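Local coordinates for protein putative NADP oxidoreductase BF3122 (Bacteroides fragilis, PDB 3D1L) that probably acts as an NADP-dependent oxidoreductase, binding its dinucleotide cofactor through an N-terminal Rossmann-type domain, at residues 94-100 / 114-120; 11-17 / 69-75; 28-34 / 155-159; 65-70 / 90-94. All blocks are in the same frame, centred on the assembly; numbering follows the deposited sequence. Where two conformers were deposited one is given.

Contact 1. Residues 94-100 / 114-120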
# COMPACT_ATOMS: atom_id res chain seq x y z
N GLU B 94 -23.45 28.99 26.19
CA GLU B 94 -24.04 29.52 24.98
C GLU B 94 -23.02 29.61 23.83
O GLU B 94 -23.31 29.21 22.70
CB GLU B 94 -24.62 30.90 25.27
CG GLU B 94 -26.08 31.04 24.92
CD GLU B 94 -26.33 31.54 23.51
OE1 GLU B 94 -27.46 31.33 23.02
OE2 GLU B 94 -25.43 32.15 22.88
N GLU B 95 -21.81 30.08 24.13
CA GLU B 95 -20.76 30.22 23.09
C GLU B 95 -19.97 28.94 22.77
O GLU B 95 -19.08 28.99 21.92
CB GLU B 95 -19.76 31.31 23.50
CG GLU B 95 -18.91 30.90 24.67
CD GLU B 95 -17.97 31.99 25.14
OE1 GLU B 95 -18.23 32.54 26.23
OE2 GLU B 95 -16.98 32.28 24.42
N ALA B 96 -20.23 27.84 23.46
CA ALA B 96 -19.55 26.57 23.13
C ALA B 96 -19.81 26.18 21.68
O ALA B 96 -20.91 26.38 21.17
CB ALA B 96 -19.98 25.46 24.07
N LEU B 97 -18.80 25.65 21.02
CA LEU B 97 -18.95 25.22 19.64
C LEU B 97 -19.02 23.69 19.58
O LEU B 97 -18.12 23.01 20.10
CB LEU B 97 -17.77 25.81 18.84
CG LEU B 97 -17.55 25.77 17.33
CD1 LEU B 97 -18.84 25.82 16.55
CD2 LEU B 97 -16.60 26.91 16.87
N MSE B 98 -20.10 23.14 19.02
CA MSE B 98 -20.16 21.67 18.77
C MSE B 98 -19.86 21.38 17.33
O MSE B 98 -20.55 21.87 16.42
CB MSE B 98 -21.49 20.97 19.10
CG MSE B 98 -22.54 21.74 19.82
SE MSE B 98 -21.99 22.44 21.51
CE MSE B 98 -21.43 20.76 22.28
N VAL B 99 -18.82 20.58 17.13
CA VAL B 99 -18.45 20.14 15.79
C VAL B 99 -18.41 18.62 15.72
O VAL B 99 -18.19 17.93 16.71
CB VAL B 99 -17.09 20.76 15.33
CG1 VAL B 99 -17.13 22.29 15.44
CG2 VAL B 99 -15.89 20.18 16.10
N HIS B 100 -18.66 18.10 14.52
CA HIS B 100 -18.37 16.70 14.28
C HIS B 100 -17.28 16.58 13.24
O HIS B 100 -16.89 17.56 12.63
CB HIS B 100 -19.62 15.91 13.92
CG HIS B 100 -20.22 16.28 12.61
ND1 HIS B 100 -19.66 15.89 11.41
CD2 HIS B 100 -21.34 16.97 12.30
CE1 HIS B 100 -20.42 16.32 10.42
NE2 HIS B 100 -21.44 16.99 10.93
N VAL B 114 -28.10 23.58 18.90
CA VAL B 114 -27.15 24.49 19.55
C VAL B 114 -26.93 25.75 18.74
O VAL B 114 -27.05 25.75 17.51
CB VAL B 114 -25.75 23.84 19.81
CG1 VAL B 114 -25.80 22.94 21.05
CG2 VAL B 114 -25.24 23.10 18.59
N PRO B 115 -26.65 26.86 19.42
CA PRO B 115 -26.40 28.09 18.68
C PRO B 115 -25.09 28.13 17.86
O PRO B 115 -25.05 28.86 16.88
CB PRO B 115 -26.40 29.18 19.76
CG PRO B 115 -26.17 28.45 21.05
CD PRO B 115 -26.69 27.08 20.89
N HIS B 116 -24.04 27.41 18.27
CA HIS B 116 -22.77 27.45 17.55
C HIS B 116 -22.34 26.00 17.26
O HIS B 116 -22.30 25.13 18.17
CB HIS B 116 -21.70 28.23 18.32
CG HIS B 116 -22.15 29.60 18.75
ND1 HIS B 116 -21.95 30.72 17.97
CD2 HIS B 116 -22.84 30.02 19.84
CE1 HIS B 116 -22.47 31.77 18.57
NE2 HIS B 116 -23.01 31.37 19.71
N TYR B 117 -22.05 25.74 15.99
CA TYR B 117 -21.83 24.38 15.53
C TYR B 117 -21.10 24.40 14.18
O TYR B 117 -21.00 25.45 13.54
CB TYR B 117 -23.15 23.62 15.43
CG TYR B 117 -24.16 24.20 14.48
CD1 TYR B 117 -24.11 23.90 13.12
CD2 TYR B 117 -25.18 25.03 14.94
CE1 TYR B 117 -25.04 24.43 12.22
CE2 TYR B 117 -26.14 25.57 14.06
CZ TYR B 117 -26.05 25.26 12.71
OH TYR B 117 -26.98 25.77 11.83
N GLY B 118 -20.59 23.25 13.76
CA GLY B 118 -19.78 23.18 12.56
C GLY B 118 -19.23 21.81 12.31
O GLY B 118 -19.58 20.86 13.00
N VAL B 119 -18.38 21.70 11.29
CA VAL B 119 -17.75 20.45 10.90
C VAL B 119 -16.26 20.75 10.88
O VAL B 119 -15.85 21.78 10.37
CB VAL B 119 -18.24 19.97 9.51
CG1 VAL B 119 -17.52 18.69 9.08
CG2 VAL B 119 -19.74 19.76 9.53
N PHE B 120 -15.48 19.86 11.46
CA PHE B 120 -14.05 20.02 11.65
C PHE B 120 -13.43 18.73 11.11
O PHE B 120 -13.18 17.80 11.88
CB PHE B 120 -13.82 20.14 13.15
CG PHE B 120 -12.49 20.71 13.56
CD1 PHE B 120 -12.11 21.99 13.18
CD2 PHE B 120 -11.67 19.99 14.41
CE1 PHE B 120 -10.90 22.53 13.59
CE2 PHE B 120 -10.44 20.52 14.85
CZ PHE B 120 -10.06 21.80 14.44

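Contact 2. Residues 11-17 / 69-75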
# COMPACT_ATOMS: atom_id res chain seq x y z
N THR B 11 -7.94 27.48 24.61
CA THR B 11 -9.29 26.95 24.38
C THR B 11 -9.44 25.59 25.07
O THR B 11 -8.70 24.66 24.74
CB THR B 11 -9.51 26.73 22.87
OG1 THR B 11 -9.28 27.96 22.19
CG2 THR B 11 -10.91 26.22 22.54
N PRO B 12 -10.38 25.47 26.04
CA PRO B 12 -10.58 24.12 26.59
C PRO B 12 -11.41 23.28 25.64
O PRO B 12 -12.48 23.69 25.20
CB PRO B 12 -11.32 24.37 27.92
CG PRO B 12 -12.03 25.69 27.75
CD PRO B 12 -11.23 26.49 26.71
N ILE B 13 -10.90 22.10 25.35
CA ILE B 13 -11.51 21.21 24.36
C ILE B 13 -11.97 19.90 25.02
O ILE B 13 -11.23 19.32 25.82
CB ILE B 13 -10.49 20.90 23.22
CG1 ILE B 13 -9.96 22.21 22.58
CG2 ILE B 13 -11.10 19.93 22.20
CD1 ILE B 13 -8.84 22.04 21.59
N VAL B 14 -13.17 19.44 24.67
CA VAL B 14 -13.66 18.07 25.03
C VAL B 14 -13.80 17.20 23.77
O VAL B 14 -14.26 17.67 22.71
CB VAL B 14 -14.99 18.16 25.81
CG1 VAL B 14 -15.62 16.77 26.05
CG2 VAL B 14 -14.79 18.90 27.15
N LEU B 15 -13.36 15.94 23.86
CA LEU B 15 -13.58 14.99 22.78
C LEU B 15 -14.67 14.04 23.16
O LEU B 15 -14.59 13.41 24.23
CB LEU B 15 -12.31 14.20 22.44
CG LEU B 15 -10.93 14.89 22.35
CD1 LEU B 15 -10.08 13.91 21.61
CD2 LEU B 15 -10.91 16.19 21.60
N ILE B 16 -15.69 13.94 22.31
CA ILE B 16 -16.78 13.00 22.48
C ILE B 16 -16.52 11.92 21.44
O ILE B 16 -16.84 12.10 20.24
CB ILE B 16 -18.21 13.65 22.31
CG1 ILE B 16 -18.46 14.86 23.25
CG2 ILE B 16 -19.29 12.63 22.50
CD1 ILE B 16 -18.29 14.61 24.74
N GLY B 17 -15.91 10.83 21.88
CA GLY B 17 -15.45 9.81 20.95
C GLY B 17 -13.92 9.76 20.95
O GLY B 17 -13.25 10.80 20.95
N ALA B 69 -16.34 23.64 28.69
CA ALA B 69 -15.42 23.80 27.58
C ALA B 69 -16.01 24.66 26.46
O ALA B 69 -17.24 24.83 26.35
CB ALA B 69 -15.02 22.41 27.03
N LYS B 70 -15.12 25.15 25.61
CA LYS B 70 -15.45 26.01 24.49
C LYS B 70 -15.69 25.22 23.21
O LYS B 70 -16.47 25.61 22.34
CB LYS B 70 -14.30 27.03 24.30
CG LYS B 70 -14.32 27.87 23.04
CD LYS B 70 -15.49 28.82 22.94
CE LYS B 70 -15.60 29.27 21.47
NZ LYS B 70 -16.72 30.21 21.15
N LEU B 71 -15.01 24.08 23.09
CA LEU B 71 -15.10 23.28 21.89
C LEU B 71 -15.30 21.81 22.23
O LEU B 71 -14.54 21.23 23.01
CB LEU B 71 -13.85 23.47 21.01
CG LEU B 71 -13.83 22.68 19.69
CD1 LEU B 71 -14.91 23.21 18.75
CD2 LEU B 71 -12.45 22.77 19.01
N TYR B 72 -16.34 21.23 21.63
CA TYR B 72 -16.67 19.84 21.75
C TYR B 72 -16.51 19.17 20.39
O TYR B 72 -17.24 19.48 19.44
CB TYR B 72 -18.10 19.71 22.27
CG TYR B 72 -18.23 20.20 23.70
CD1 TYR B 72 -18.11 19.30 24.77
CD2 TYR B 72 -18.47 21.55 24.00
CE1 TYR B 72 -18.22 19.72 26.09
CE2 TYR B 72 -18.59 21.98 25.33
CZ TYR B 72 -18.45 21.05 26.35
OH TYR B 72 -18.55 21.41 27.65
N ILE B 73 -15.54 18.26 20.31
CA ILE B 73 -15.24 17.56 19.06
C ILE B 73 -15.87 16.18 19.10
O ILE B 73 -15.48 15.33 19.91
CB ILE B 73 -13.73 17.43 18.78
CG1 ILE B 73 -13.07 18.83 18.78
CG2 ILE B 73 -13.52 16.67 17.41
CD1 ILE B 73 -11.56 18.80 18.69
N VAL B 74 -16.87 15.98 18.25
CA VAL B 74 -17.68 14.78 18.29
C VAL B 74 -17.29 13.87 17.14
O VAL B 74 -17.37 14.24 15.97
CB VAL B 74 -19.19 15.14 18.30
CG1 VAL B 74 -20.05 13.91 18.44
CG2 VAL B 74 -19.50 16.18 19.42
N SER B 75 -16.79 12.69 17.51
CA SER B 75 -16.38 11.66 16.56
C SER B 75 -17.15 10.39 16.89
O SER B 75 -16.63 9.50 17.56
CB SER B 75 -14.88 11.37 16.71
OG SER B 75 -14.10 12.49 16.37
O HOH W 1 -13.76 12.99 19.18

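Contact 3. Residues 28-34 / 155-159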
# COMPACT_ATOMS: atom_id res chain seq x y z
N ALA B 28 -2.30 15.71 18.16
CA ALA B 28 -1.82 16.87 17.43
C ALA B 28 -2.18 18.18 18.15
O ALA B 28 -1.34 19.07 18.26
CB ALA B 28 -2.34 16.85 16.01
N LEU B 29 -3.41 18.27 18.67
CA LEU B 29 -3.81 19.44 19.48
C LEU B 29 -2.98 19.59 20.76
O LEU B 29 -2.49 20.66 21.03
CB LEU B 29 -5.29 19.36 19.83
CG LEU B 29 -6.26 19.50 18.65
CD1 LEU B 29 -7.64 18.91 19.01
CD2 LEU B 29 -6.35 20.97 18.26
N TYR B 30 -2.86 18.49 21.52
CA TYR B 30 -2.01 18.39 22.72
C TYR B 30 -0.53 18.78 22.50
O TYR B 30 0.07 19.49 23.31
CB TYR B 30 -2.13 16.96 23.28
CG TYR B 30 -1.18 16.57 24.36
CD1 TYR B 30 -1.35 17.03 25.66
CD2 TYR B 30 -0.10 15.72 24.09
CE1 TYR B 30 -0.49 16.67 26.66
CE2 TYR B 30 0.77 15.35 25.08
CZ TYR B 30 0.58 15.83 26.37
OH TYR B 30 1.45 15.47 27.38
N ARG B 31 0.04 18.30 21.40
CA ARG B 31 1.42 18.64 21.04
C ARG B 31 1.60 20.11 20.69
O ARG B 31 2.68 20.68 20.90
CB ARG B 31 1.93 17.75 19.91
CG ARG B 31 2.24 16.34 20.37
CD ARG B 31 2.34 15.36 19.21
NE ARG B 31 2.64 14.03 19.73
CZ ARG B 31 2.31 12.88 19.13
NH1 ARG B 31 1.65 12.88 17.98
NH2 ARG B 31 2.65 11.73 19.70
N LYS B 32 0.55 20.71 20.14
CA LYS B 32 0.58 22.14 19.81
C LYS B 32 0.26 23.03 21.00
O LYS B 32 0.31 24.27 20.90
CB LYS B 32 -0.33 22.45 18.62
CG LYS B 32 0.28 22.04 17.30
CD LYS B 32 1.61 22.78 16.99
CE LYS B 32 2.33 22.11 15.82
NZ LYS B 32 3.50 22.92 15.34
N GLY B 33 -0.05 22.40 22.13
CA GLY B 33 -0.20 23.13 23.38
C GLY B 33 -1.64 23.41 23.75
O GLY B 33 -1.87 24.16 24.69
N PHE B 34 -2.60 22.82 23.03
CA PHE B 34 -4.02 22.96 23.39
C PHE B 34 -4.36 22.15 24.63
O PHE B 34 -3.66 21.19 24.96
CB PHE B 34 -4.95 22.53 22.25
CG PHE B 34 -5.06 23.53 21.14
CD1 PHE B 34 -4.14 23.53 20.09
CD2 PHE B 34 -6.09 24.48 21.14
CE1 PHE B 34 -4.23 24.48 19.08
CE2 PHE B 34 -6.19 25.42 20.13
CZ PHE B 34 -5.26 25.42 19.09
N ILE B 155 -7.77 27.26 14.74
CA ILE B 155 -7.35 26.04 15.43
C ILE B 155 -6.72 25.08 14.44
O ILE B 155 -5.60 24.62 14.68
CB ILE B 155 -8.52 25.32 16.16
CG1 ILE B 155 -9.04 26.19 17.31
CG2 ILE B 155 -8.05 23.95 16.70
CD1 ILE B 155 -10.30 25.62 17.97
N ALA B 156 -7.42 24.78 13.34
CA ALA B 156 -6.91 23.83 12.33
C ALA B 156 -5.57 24.27 11.70
O ALA B 156 -4.72 23.42 11.43
CB ALA B 156 -7.96 23.51 11.26
N SER B 157 -5.38 25.58 11.50
CA SER B 157 -4.13 26.13 10.94
C SER B 157 -2.88 25.96 11.82
O SER B 157 -1.76 26.01 11.32
CB SER B 157 -4.29 27.61 10.59
OG SER B 157 -5.28 27.76 9.58
N THR B 158 -3.07 25.77 13.13
CA THR B 158 -1.93 25.49 14.01
C THR B 158 -1.44 24.06 13.73
O THR B 158 -0.32 23.71 14.06
CB THR B 158 -2.26 25.68 15.52
OG1 THR B 158 -3.18 24.69 15.96
CG2 THR B 158 -2.87 27.05 15.80
N LEU B 159 -2.28 23.25 13.10
CA LEU B 159 -1.96 21.83 12.90
C LEU B 159 -1.54 21.50 11.47
O LEU B 159 -0.59 20.74 11.27
CB LEU B 159 -3.14 20.94 13.31
CG LEU B 159 -3.81 21.08 14.68
CD1 LEU B 159 -5.00 20.12 14.78
CD2 LEU B 159 -2.84 20.88 15.87

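Contact 4. Residues 65-70 / 90-94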
# COMPACT_ATOMS: atom_id res chain seq x y z
N VAL B 65 -19.92 14.44 31.53
CA VAL B 65 -19.14 15.24 30.56
C VAL B 65 -18.99 16.69 31.01
O VAL B 65 -19.98 17.33 31.38
CB VAL B 65 -19.75 15.19 29.14
CG1 VAL B 65 -19.25 16.37 28.26
CG2 VAL B 65 -19.38 13.87 28.45
N ASN B 66 -17.75 17.19 30.99
CA ASN B 66 -17.41 18.54 31.42
C ASN B 66 -18.18 19.55 30.59
O ASN B 66 -18.03 19.60 29.37
CB ASN B 66 -15.90 18.74 31.32
CG ASN B 66 -15.46 20.14 31.72
OD1 ASN B 66 -16.02 21.14 31.27
ND2 ASN B 66 -14.43 20.21 32.56
N PRO B 67 -19.07 20.33 31.24
CA PRO B 67 -19.93 21.29 30.56
C PRO B 67 -19.33 22.69 30.38
O PRO B 67 -20.05 23.61 29.96
CB PRO B 67 -21.14 21.37 31.49
CG PRO B 67 -20.53 21.23 32.85
CD PRO B 67 -19.35 20.28 32.69
N TYR B 68 -18.05 22.85 30.69
CA TYR B 68 -17.46 24.20 30.79
C TYR B 68 -16.49 24.56 29.66
O TYR B 68 -15.95 25.67 29.63
CB TYR B 68 -16.82 24.43 32.18
CG TYR B 68 -17.74 24.08 33.33
CD1 TYR B 68 -18.92 24.79 33.57
CD2 TYR B 68 -17.43 23.02 34.16
CE1 TYR B 68 -19.77 24.44 34.62
CE2 TYR B 68 -18.26 22.66 35.20
CZ TYR B 68 -19.43 23.38 35.43
OH TYR B 68 -20.24 22.99 36.50
N ALA B 69 -16.34 23.64 28.69
CA ALA B 69 -15.42 23.80 27.58
C ALA B 69 -16.01 24.66 26.46
O ALA B 69 -17.24 24.83 26.35
CB ALA B 69 -15.02 22.41 27.03
N LYS B 70 -15.12 25.15 25.61
CA LYS B 70 -15.45 26.01 24.49
C LYS B 70 -15.69 25.22 23.21
O LYS B 70 -16.47 25.61 22.34
CB LYS B 70 -14.30 27.03 24.30
CG LYS B 70 -14.32 27.87 23.04
CD LYS B 70 -15.49 28.82 22.94
CE LYS B 70 -15.60 29.27 21.47
NZ LYS B 70 -16.72 30.21 21.15
N GLU B 90 -26.89 19.49 26.24
CA GLU B 90 -27.54 20.15 27.39
C GLU B 90 -26.56 20.71 28.45
O GLU B 90 -25.52 20.10 28.71
CB GLU B 90 -28.57 19.21 28.05
CG GLU B 90 -29.87 19.06 27.28
CD GLU B 90 -30.80 18.00 27.87
OE1 GLU B 90 -30.32 16.91 28.26
OE2 GLU B 90 -32.01 18.27 27.94
N GLY B 91 -26.91 21.86 29.03
CA GLY B 91 -26.10 22.51 30.09
C GLY B 91 -24.74 23.11 29.71
O GLY B 91 -23.88 23.34 30.59
N LYS B 92 -24.53 23.35 28.41
CA LYS B 92 -23.26 23.92 27.93
C LYS B 92 -23.33 25.43 27.88
O LYS B 92 -24.41 26.02 27.95
CB LYS B 92 -22.88 23.39 26.53
CG LYS B 92 -23.02 21.92 26.35
CD LYS B 92 -22.03 21.12 27.16
CE LYS B 92 -22.58 19.72 27.34
NZ LYS B 92 -21.52 18.74 27.40
N ARG B 93 -22.18 26.06 27.74
CA ARG B 93 -22.13 27.51 27.56
C ARG B 93 -22.77 27.85 26.23
O ARG B 93 -22.64 27.11 25.24
CB ARG B 93 -20.68 28.00 27.60
CG ARG B 93 -19.93 27.65 28.88
CD ARG B 93 -18.43 27.61 28.63
NE ARG B 93 -17.89 28.88 28.11
CZ ARG B 93 -16.66 29.04 27.63
NH1 ARG B 93 -15.80 28.02 27.64
NH2 ARG B 93 -16.26 30.22 27.19
N GLU B 94 -23.45 28.99 26.19
CA GLU B 94 -24.04 29.52 24.98
C GLU B 94 -23.02 29.61 23.83
O GLU B 94 -23.31 29.21 22.70
CB GLU B 94 -24.62 30.90 25.27
CG GLU B 94 -26.08 31.04 24.92
CD GLU B 94 -26.33 31.54 23.51
OE1 GLU B 94 -27.46 31.33 23.02
OE2 GLU B 94 -25.43 32.15 22.88
O HOH W 2 -19.80 24.58 27.40

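Contact 1. Residues 94-100 / 114-120
Met98, Val99 and His100 pair in parallel with Tyr117, Gly118 and Val119, adjoining strands of the Rossmann-type sheet. Four backbone bonds zip them together. Met98 N donates almost straight to His116 O (3.1 Å, 172° at the hydrogen), whereas Gly118 N reaches Met98 O at 3.0 Å along a bent path of 134°. His100 N to Gly118 O is longer, and Phe120 N closes the series on His100 O at 2.9 Å. On one face the selenomethionine Met98 crosses Val114 at about a right angle, its CG pressed tightly against Val114 CG2 (3.3 Å). With CG of His100 lodged between backbone N and carbonyl carbon (chi1 68°), the ring turns back over the neighbouring strand, and its NE2 comes within 3.5 Å of Val119 CG2 while bonding Pro106 O. The other face is covered by helix 146-157. There Val99 CG2 lies 3.6 Å from Phe120 CB, and at Gly118 the backbone itself is what Val99 CG1 and Leu97 CD1 pack against. At the exposed end, His116 turns the edge of its ring to Glu94 O, with CD2 3.0 Å away. Its ND1 is bonded to Asp148, and the Glu94 carboxylate stands nearly perpendicular to the ring, OE2 4.1 Å from His116 NE2. Flanked by two acidic residues, this imidazole may be polarised and perhaps favoured in its protonated form.

Contact 2. Residues 11-17 / 69-75
Val14 lies alongside Tyr72, both pointing the same way, at the tightly packed part of the pairing between strands 12-16 and 71-74. Val14 CB sits 3.5 Å from Tyr72 CD1, and its CG2 is equally close, 3.5 Å, to Ala69 CB. A small methyl suits position 69, since the Tyr72 hydroxyl comes close by on its way to Asn66 O. Setting CG1 of Val14 anti to the backbone N (chi1 173°) spreads both methyls against the ring. On the opposite face Ile73 CD1 reaches Ile13 CG2 at 3.7 Å and touches Leu15 CD2; these branched chains face helix 20-31. Nearly straight backbone bonds hold the parallel register, such as Val14 N to Leu71 O and Ile73 N to Val14 O, each 2.8 Å. The pairing weakens at partly exposed Pro12, whose O accepts from Lys70 N at 3.0 Å and only weakly from Leu71 N; Lys70 leads its ammonium away to Glu95 O. At the other end the backbone bonds stay short, but the Ser75 side chain meets water: OG bonds Thr101 and a water that hydrogen-bonds to Gly17 O (2.9 Å) and Ile73 O (3.0 Å). Glycine fits position 17, where phi is 113° and Ser75 O lies close. The chemistry shifts from a buried apolar centre to a hydrated end at the first glycine of a Rossmann-type sequence pattern, consistent with a nearby cofactor site.

Contact 3. Residues 28-34 / 155-159
Leu29 sends CD2 between Ile155 and Leu159, 3.8 Å from Ile155 CG2 and 3.8 Å from Leu159 CD1, where the ends of helices 20-31 and 146-157 come together. Leu159 CD2 also rests against Ala28 O at 3.4 Å, and the methylenes of Lys32 slide past it in the opposite direction. Phe34 completes this first shell: its CZ leans obliquely on Ile155 CG2, and its CE1 edge meets Thr158 OG1 at 3.3 Å, near the ring plane. Behind these contacts lie the groups that position them. Leu29 CD2 lies over one face of the Phe34 ring, toward its rim, 3.8 Å above its plane. With chi1 at 68°, Thr158 folds its hydroxyl back over its own helix turn to Ile155 O, 2.7 Å away and in the carbonyl plane. Gly33, at positive phi, ends helix 20-31 in a Schellman motif, swinging Phe34 toward the second helix. Farther out, Ile73 backs Leu29, while Leu71 and Phe120 back Ile155, placing both helix ends on the same face of the sheet. Because the threonine proton is spent on Ile155 O, its oxygen can face the slightly positive CH edge of Phe34, a mild electrostatic complement to aliphatic packing.

Contact 4. Residues 65-70 / 90-94
The guanidinium of Arg93 meets Tyr68 O at its edge: NH1 donates over 3.1 Å with 147° at the hydrogen. The fit is imperfect, because the nitrogen stands 36° above the carbonyl plane and the oxygen lies 23° out of the guanidinium plane. Ala69 C and Lys70 N approach the same group obliquely. The other flat group, the Tyr68 ring, carries Pro67 CG over its centre, 3.4 Å above one face, as in a CH-pi contact. Arg93 suits this place through its length: a bend in the chain brings CD to 3.3 Å from Tyr68 O before NH1 grips it, and NH2 forms a salt bridge with Glu95. A water also joins the two loops, giving its protons to Pro67 O (2.7 Å) and Ala69 O and accepting from Arg93 N (2.8 Å). Pro67 CB also touches Gly91 O, with glycine favoured at that position by its positive phi. Beyond it, Lys92 runs along Pro67, and its side chain crosses that of Val65 at about a right angle, bringing NZ to 3.4 Å from Val65 CG1. Loop 65-70 is shaped by an Asx turn, in which Asn66 OD1 accepts from Tyr68 N at 2.7 Å. Between these loops, which lead into strands 71-74 and 97-100, the polar join rests on backbone carbonyls as acceptors, met by the Arg93 guanidinium directly and by the Arg93 N-H through a water.

Contacts 1 and 2 belong to one sheet: strands 71-74 and 97-100 are neighbours, joined by Leu97 N to Lys70 O at 2.7 Å, and the contact centres lie about 10 Å apart. Contact 4 links the loops leading into those two strands, its centre about 9 Å from that of contact 2, and Tyr72 OH to Asn66 O (2.6 Å) ties those two contacts together. Contact 3 packs against the sheet's helix-covered face, Ile155 touching both Leu71 and Phe120; it does not touch contact 4. The ligand stays remote: the side chains of His100 and Ser75 each lie about 13 Å from a bound 2-mercapto-propion aldehyde.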